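Local coordinates for protein sensory rhodopsin transducer (Thermotoga maritima, PDB 1NC7) that is of unestablished function but binds magnesium ions and may take part in light signalling, as the sensory rhodopsin transducer of Anabaena does, at residues 48-53 with 62-67; 88-93 with 101-106. All coordinates share one frame; numbering follows the deposited sequence.

Interaction 1: residues 48-53 with 62-67; sequences ESLCIM and IRITFL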
loop_
_atom_site.group_PDB
_atom_site.type_symbol
_atom_site.label_atom_id
_atom_site.label_comp_id
_atom_site.label_asym_id
_atom_site.label_seq_id
_atom_site.Cartn_x
_atom_site.Cartn_y
_atom_site.Cartn_z
ATOM N N GLU D 48 -3.465 -13.114 8.305
ATOM C CA GLU D 48 -3.488 -12.330 7.086
ATOM C C GLU D 48 -4.886 -12.529 6.552
ATOM O O GLU D 48 -5.460 -13.611 6.686
ATOM C CB GLU D 48 -2.471 -12.826 6.058
ATOM C CG GLU D 48 -1.035 -12.525 6.428
ATOM C CD GLU D 48 -0.106 -12.556 5.232
ATOM O OE1 GLU D 48 -0.243 -13.473 4.398
ATOM O OE2 GLU D 48 0.764 -11.667 5.129
ATOM N N SER D 49 -5.446 -11.469 5.987
ATOM C CA SER D 49 -6.775 -11.542 5.417
ATOM C C SER D 49 -6.678 -11.169 3.951
ATOM O O SER D 49 -6.232 -10.072 3.608
ATOM C CB SER D 49 -7.733 -10.581 6.129
ATOM O OG SER D 49 -8.000 -11.005 7.457
ATOM N N LEU D 50 -7.059 -12.101 3.086
ATOM C CA LEU D 50 -7.060 -11.835 1.657
ATOM C C LEU D 50 -8.478 -11.362 1.407
ATOM O O LEU D 50 -9.424 -12.151 1.456
ATOM C CB LEU D 50 -6.779 -13.108 0.856
ATOM C CG LEU D 50 -6.824 -12.936 -0.666
ATOM C CD1 LEU D 50 -5.779 -11.916 -1.106
ATOM C CD2 LEU D 50 -6.574 -14.279 -1.339
ATOM N N CYS D 51 -8.627 -10.066 1.168
ATOM C CA CYS D 51 -9.945 -9.497 0.956
ATOM C C CYS D 51 -10.267 -9.393 -0.517
ATOM O O CYS D 51 -9.495 -8.844 -1.303
ATOM C CB CYS D 51 -10.023 -8.142 1.647
ATOM S SG CYS D 51 -9.649 -8.299 3.413
ATOM N N ILE D 52 -11.427 -9.937 -0.877
ATOM C CA ILE D 52 -11.876 -9.977 -2.257
ATOM C C ILE D 52 -13.273 -9.388 -2.387
ATOM O O ILE D 52 -14.131 -9.614 -1.534
ATOM C CB ILE D 52 -11.930 -11.436 -2.754
ATOM C CG1 ILE D 52 -10.625 -12.155 -2.405
ATOM C CG2 ILE D 52 -12.183 -11.469 -4.255
ATOM C CD1 ILE D 52 -10.651 -13.647 -2.693
HETATM N N MSE D 53 -13.494 -8.626 -3.450
HETATM C CA MSE D 53 -14.809 -8.053 -3.686
HETATM C C MSE D 53 -15.253 -8.368 -5.106
HETATM O O MSE D 53 -14.446 -8.371 -6.040
HETATM C CB MSE D 53 -14.804 -6.538 -3.440
HETATM C CG MSE D 53 -13.899 -5.733 -4.346
HETATM SE SE MSE D 53 -13.777 -3.864 -3.805
HETATM C CE MSE D 53 -15.630 -3.377 -4.063
ATOM N N ILE D 62 -12.735 -18.563 -7.552
ATOM C CA ILE D 62 -11.339 -18.187 -7.462
ATOM C C ILE D 62 -10.408 -19.293 -6.989
ATOM O O ILE D 62 -10.662 -19.953 -5.983
ATOM C CB ILE D 62 -11.199 -16.970 -6.527
ATOM C CG1 ILE D 62 -12.207 -15.893 -6.941
ATOM C CG2 ILE D 62 -9.803 -16.400 -6.612
ATOM C CD1 ILE D 62 -12.243 -14.697 -6.023
ATOM N N ARG D 63 -9.331 -19.487 -7.746
ATOM C CA ARG D 63 -8.311 -20.476 -7.430
ATOM C C ARG D 63 -7.149 -19.695 -6.826
ATOM O O ARG D 63 -6.580 -18.816 -7.478
ATOM C CB ARG D 63 -7.861 -21.195 -8.705
ATOM C CG ARG D 63 -6.717 -22.172 -8.500
ATOM C CD ARG D 63 -6.405 -22.933 -9.780
ATOM N NE ARG D 63 -6.077 -22.038 -10.885
ATOM C CZ ARG D 63 -5.744 -22.447 -12.104
ATOM N NH1 ARG D 63 -5.692 -23.744 -12.381
ATOM N NH2 ARG D 63 -5.464 -21.561 -13.050
ATOM N N ILE D 64 -6.815 -20.003 -5.577
ATOM C CA ILE D 64 -5.742 -19.308 -4.875
ATOM C C ILE D 64 -4.515 -20.195 -4.736
ATOM O O ILE D 64 -4.555 -21.215 -4.049
ATOM C CB ILE D 64 -6.183 -18.882 -3.463
ATOM C CG1 ILE D 64 -7.517 -18.132 -3.534
ATOM C CG2 ILE D 64 -5.110 -17.999 -2.834
ATOM C CD1 ILE D 64 -8.113 -17.808 -2.183
ATOM N N THR D 65 -3.426 -19.792 -5.380
ATOM C CA THR D 65 -2.185 -20.555 -5.335
ATOM C C THR D 65 -1.160 -19.925 -4.395
ATOM O O THR D 65 -0.865 -18.731 -4.484
ATOM C CB THR D 65 -1.560 -20.664 -6.737
ATOM O OG1 THR D 65 -2.491 -21.295 -7.626
ATOM C CG2 THR D 65 -0.273 -21.483 -6.691
ATOM N N PHE D 66 -0.626 -20.743 -3.495
ATOM C CA PHE D 66 0.382 -20.299 -2.543
ATOM C C PHE D 66 1.736 -20.846 -2.977
ATOM O O PHE D 66 1.897 -22.060 -3.149
ATOM C CB PHE D 66 0.035 -20.807 -1.141
ATOM C CG PHE D 66 -1.218 -20.207 -0.576
ATOM C CD1 PHE D 66 -1.172 -19.026 0.158
ATOM C CD2 PHE D 66 -2.451 -20.804 -0.808
ATOM C CE1 PHE D 66 -2.342 -18.449 0.654
ATOM C CE2 PHE D 66 -3.624 -20.236 -0.317
ATOM C CZ PHE D 66 -3.568 -19.057 0.414
ATOM N N LEU D 67 2.697 -19.948 -3.175
ATOM C CA LEU D 67 4.049 -20.323 -3.573
ATOM C C LEU D 67 4.954 -20.158 -2.360
ATOM O O LEU D 67 4.777 -19.234 -1.567
ATOM C CB LEU D 67 4.554 -19.421 -4.701
ATOM C CG LEU D 67 3.750 -19.352 -5.998
ATOM C CD1 LEU D 67 4.463 -18.428 -6.972
ATOM C CD2 LEU D 67 3.586 -20.746 -6.595
#
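With CG1 beside the backbone N (chi1 -49° in Ile52, -50° in Ile62) and CD1 extended beyond it, Ile52 and Ile62 reach toward each other from facing strands and meet tip to tip. The delta methyl of Ile62 lies against both branches of its partner, with Ile62 CD1 3.7 Å from Ile52 CG2 and 3.8 Å from Ile52 CD1. Two residues along, Leu50 holds CG anti to its N (chi1 177°), which carries CD2 across to Ile64; here Leu50 CD2 and Ile64 CD1 end 3.9 Å apart. These are methyl contacts between buried residues, and the strands exchange no backbone bonds: the CA atoms of Leu50 and Ile64 stand 10.0 Å apart, a distance that the two side chains span together. Strand 47-54 pairs instead with its neighbours, Leu50 with Leu88 and Cys51 with Gln114. Ile80, Val111 and Met113 pack around the Ile52 end, while Met53, on the other face of its strand, packs on Ile103 of the second subunit. Inward-pointing alternate residues that meet across about 10 Å are typical of the hydrophobic interior of an antiparallel beta-sandwich, where the curved sheet faces itself.

Interaction 2: residues 88-93 with 101-106; sequences LRLDKL and YSIMAE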
loop_
_atom_site.group_PDB
_atom_site.type_symbol
_atom_site.label_atom_id
_atom_site.label_comp_id
_atom_site.label_asym_id
_atom_site.label_seq_id
_atom_site.Cartn_x
_atom_site.Cartn_y
_atom_site.Cartn_z
ATOM N N LEU D 88 -11.077 -13.373 3.454
ATOM C CA LEU D 88 -10.595 -14.729 3.691
ATOM C C LEU D 88 -9.433 -14.809 4.675
ATOM O O LEU D 88 -8.365 -14.238 4.442
ATOM C CB LEU D 88 -10.181 -15.365 2.362
ATOM C CG LEU D 88 -9.708 -16.818 2.420
ATOM C CD1 LEU D 88 -10.864 -17.719 2.838
ATOM C CD2 LEU D 88 -9.177 -17.226 1.057
ATOM N N ARG D 89 -9.655 -15.521 5.777
ATOM C CA ARG D 89 -8.630 -15.699 6.804
ATOM C C ARG D 89 -7.649 -16.774 6.354
ATOM O O ARG D 89 -7.966 -17.963 6.354
ATOM C CB ARG D 89 -9.284 -16.094 8.131
ATOM C CG ARG D 89 -9.962 -14.936 8.846
ATOM C CD ARG D 89 -8.919 -14.001 9.442
ATOM N NE ARG D 89 -8.197 -14.639 10.540
ATOM C CZ ARG D 89 -8.490 -14.476 11.826
ATOM N NH1 ARG D 89 -9.493 -13.686 12.189
ATOM N NH2 ARG D 89 -7.786 -15.113 12.753
ATOM N N LEU D 90 -6.451 -16.344 5.975
ATOM C CA LEU D 90 -5.425 -17.255 5.486
ATOM C C LEU D 90 -4.804 -18.145 6.555
ATOM O O LEU D 90 -4.161 -19.143 6.233
ATOM C CB LEU D 90 -4.333 -16.462 4.764
ATOM C CG LEU D 90 -4.825 -15.576 3.613
ATOM C CD1 LEU D 90 -3.636 -14.931 2.919
ATOM C CD2 LEU D 90 -5.621 -16.401 2.617
ATOM N N ASP D 91 -4.994 -17.785 7.820
ATOM C CA ASP D 91 -4.455 -18.567 8.932
ATOM C C ASP D 91 -5.314 -19.791 9.244
ATOM O O ASP D 91 -4.966 -20.596 10.109
ATOM C CB ASP D 91 -4.345 -17.695 10.188
ATOM C CG ASP D 91 -5.682 -17.123 10.621
ATOM O OD1 ASP D 91 -6.384 -16.541 9.767
ATOM O OD2 ASP D 91 -6.030 -17.244 11.814
ATOM N N LYS D 92 -6.431 -19.931 8.539
ATOM C CA LYS D 92 -7.335 -21.057 8.756
ATOM C C LYS D 92 -7.352 -22.017 7.570
ATOM O O LYS D 92 -8.330 -22.736 7.363
ATOM C CB LYS D 92 -8.752 -20.538 9.012
ATOM C CG LYS D 92 -8.852 -19.574 10.184
ATOM C CD LYS D 92 -10.271 -19.059 10.351
ATOM C CE LYS D 92 -10.381 -18.109 11.532
ATOM N NZ LYS D 92 -11.765 -17.579 11.684
ATOM N N LEU D 93 -6.264 -22.039 6.805
ATOM C CA LEU D 93 -6.181 -22.894 5.624
ATOM C C LEU D 93 -5.146 -24.015 5.707
ATOM O O LEU D 93 -4.892 -24.699 4.716
ATOM C CB LEU D 93 -5.886 -22.041 4.387
ATOM C CG LEU D 93 -6.873 -20.923 4.043
ATOM C CD1 LEU D 93 -6.389 -20.184 2.802
ATOM C CD2 LEU D 93 -8.256 -21.505 3.813
ATOM N N TYR D 101 5.585 -16.956 2.062
ATOM C CA TYR D 101 4.922 -17.438 0.861
ATOM C C TYR D 101 4.466 -16.252 0.021
ATOM O O TYR D 101 4.645 -15.095 0.414
ATOM C CB TYR D 101 3.729 -18.337 1.231
ATOM C CG TYR D 101 2.616 -17.664 2.017
ATOM C CD1 TYR D 101 1.624 -16.927 1.372
ATOM C CD2 TYR D 101 2.553 -17.775 3.403
ATOM C CE1 TYR D 101 0.590 -16.320 2.094
ATOM C CE2 TYR D 101 1.527 -17.173 4.132
ATOM C CZ TYR D 101 0.553 -16.451 3.473
ATOM O OH TYR D 101 -0.456 -15.858 4.199
ATOM N N SER D 102 3.928 -16.549 -1.155
ATOM C CA SER D 102 3.409 -15.529 -2.056
ATOM C C SER D 102 2.085 -16.061 -2.567
ATOM O O SER D 102 1.852 -17.271 -2.556
ATOM C CB SER D 102 4.359 -15.278 -3.225
ATOM O OG SER D 102 5.560 -14.680 -2.779
ATOM N N ILE D 103 1.220 -15.160 -3.019
ATOM C CA ILE D 103 -0.103 -15.550 -3.486
ATOM C C ILE D 103 -0.429 -15.128 -4.910
ATOM O O ILE D 103 -0.188 -13.991 -5.299
ATOM C CB ILE D 103 -1.208 -14.923 -2.597
ATOM C CG1 ILE D 103 -0.987 -15.288 -1.129
ATOM C CG2 ILE D 103 -2.583 -15.383 -3.067
ATOM C CD1 ILE D 103 -1.926 -14.555 -0.183
HETATM N N MSE D 104 -0.962 -16.067 -5.685
HETATM C CA MSE D 104 -1.431 -15.776 -7.031
HETATM C C MSE D 104 -2.886 -16.219 -6.987
HETATM O O MSE D 104 -3.183 -17.358 -6.622
HETATM C CB MSE D 104 -0.697 -16.579 -8.103
HETATM C CG MSE D 104 -1.430 -16.510 -9.447
HETATM SE SE MSE D 104 -0.545 -17.377 -10.924
HETATM C CE MSE D 104 -0.701 -19.213 -10.339
ATOM N N ALA D 105 -3.794 -15.319 -7.333
ATOM C CA ALA D 105 -5.211 -15.641 -7.322
ATOM C C ALA D 105 -5.777 -15.480 -8.721
ATOM O O ALA D 105 -5.550 -14.465 -9.376
ATOM C CB ALA D 105 -5.942 -14.727 -6.344
ATOM N N GLU D 106 -6.518 -16.485 -9.175
ATOM C CA GLU D 106 -7.105 -16.463 -10.510
ATOM C C GLU D 106 -8.617 -16.644 -10.434
ATOM O O GLU D 106 -9.105 -17.630 -9.886
ATOM C CB GLU D 106 -6.485 -17.572 -11.356
ATOM C CG GLU D 106 -4.995 -17.389 -11.588
ATOM C CD GLU D 106 -4.350 -18.608 -12.211
ATOM O OE1 GLU D 106 -4.232 -19.638 -11.512
ATOM O OE2 GLU D 106 -3.968 -18.538 -13.400
#
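On either side in sequence of Leu90, the residue that meets Tyr101 and Ile103, Arg89 and Asp91 form a salt bridge in which Arg89 NE donates to Asp91 OD1 at 2.7 Å. A second bond, Arg89 NH2 to Asp91 OD2 at 2.9 Å, makes the grip side-on, one nitrogen to each carboxylate oxygen, both met on the syn side but somewhat out of the carboxylate plane. Both oxygens lie close to the guanidinium plane, and the paired hydrogen bonds should limit rotation of the two flat groups. Lys92 CE lies over one guanidinium face, 4.0 Å above its plane.

Leu90 turns the other way, into the protein. Its CD1 does the touching: it lies 3.6 Å from Ile103 CD1, tip to tip, and 3.6 Å from Tyr101 OH, near the plane of the ring and at its edge. The side chains of Leu90 and Tyr101 cross at a slant; chi1 of Tyr101, 62°, sends the ring toward segment 88-93, where its hydroxyl end meets Leu90. Phe66 packs edge-to-face with the same tyrosine ring.

Segment 88-93 starts on strand 84-89, outermost in the sheet within this chain, whose pairing with strand 47-54 includes the Leu88–Leu50 backbone bonding. On the far side of the core, strand 101-107 is paired between strands 60-68 and 28-34, and on its opposite face Ser102 OG is hydrogen-bonded to Ser85 OG of the third subunit.

Both contacts are buried near the centre of the chain and join the same two layers: strands 47-54 and 84-89 are neighbours on one side, 60-68 and 101-107 on the other. Interaction 1 pairs aliphatic tips between two regular strands. Interaction 2, next to it, starts from a turn, brings in an aromatic hydroxyl, and has a more exposed charged pair at its back. They merge into one interior: Ile64 CD1 packs 3.5 Å from Leu88 CD2, and Thr65 N lies 2.7 Å from Met104 O in a probable hydrogen bond between neighbouring strands. Leu50 touches Leu90 and Ile64 touches Ile103, so the apolar packing continues from one contact to the other.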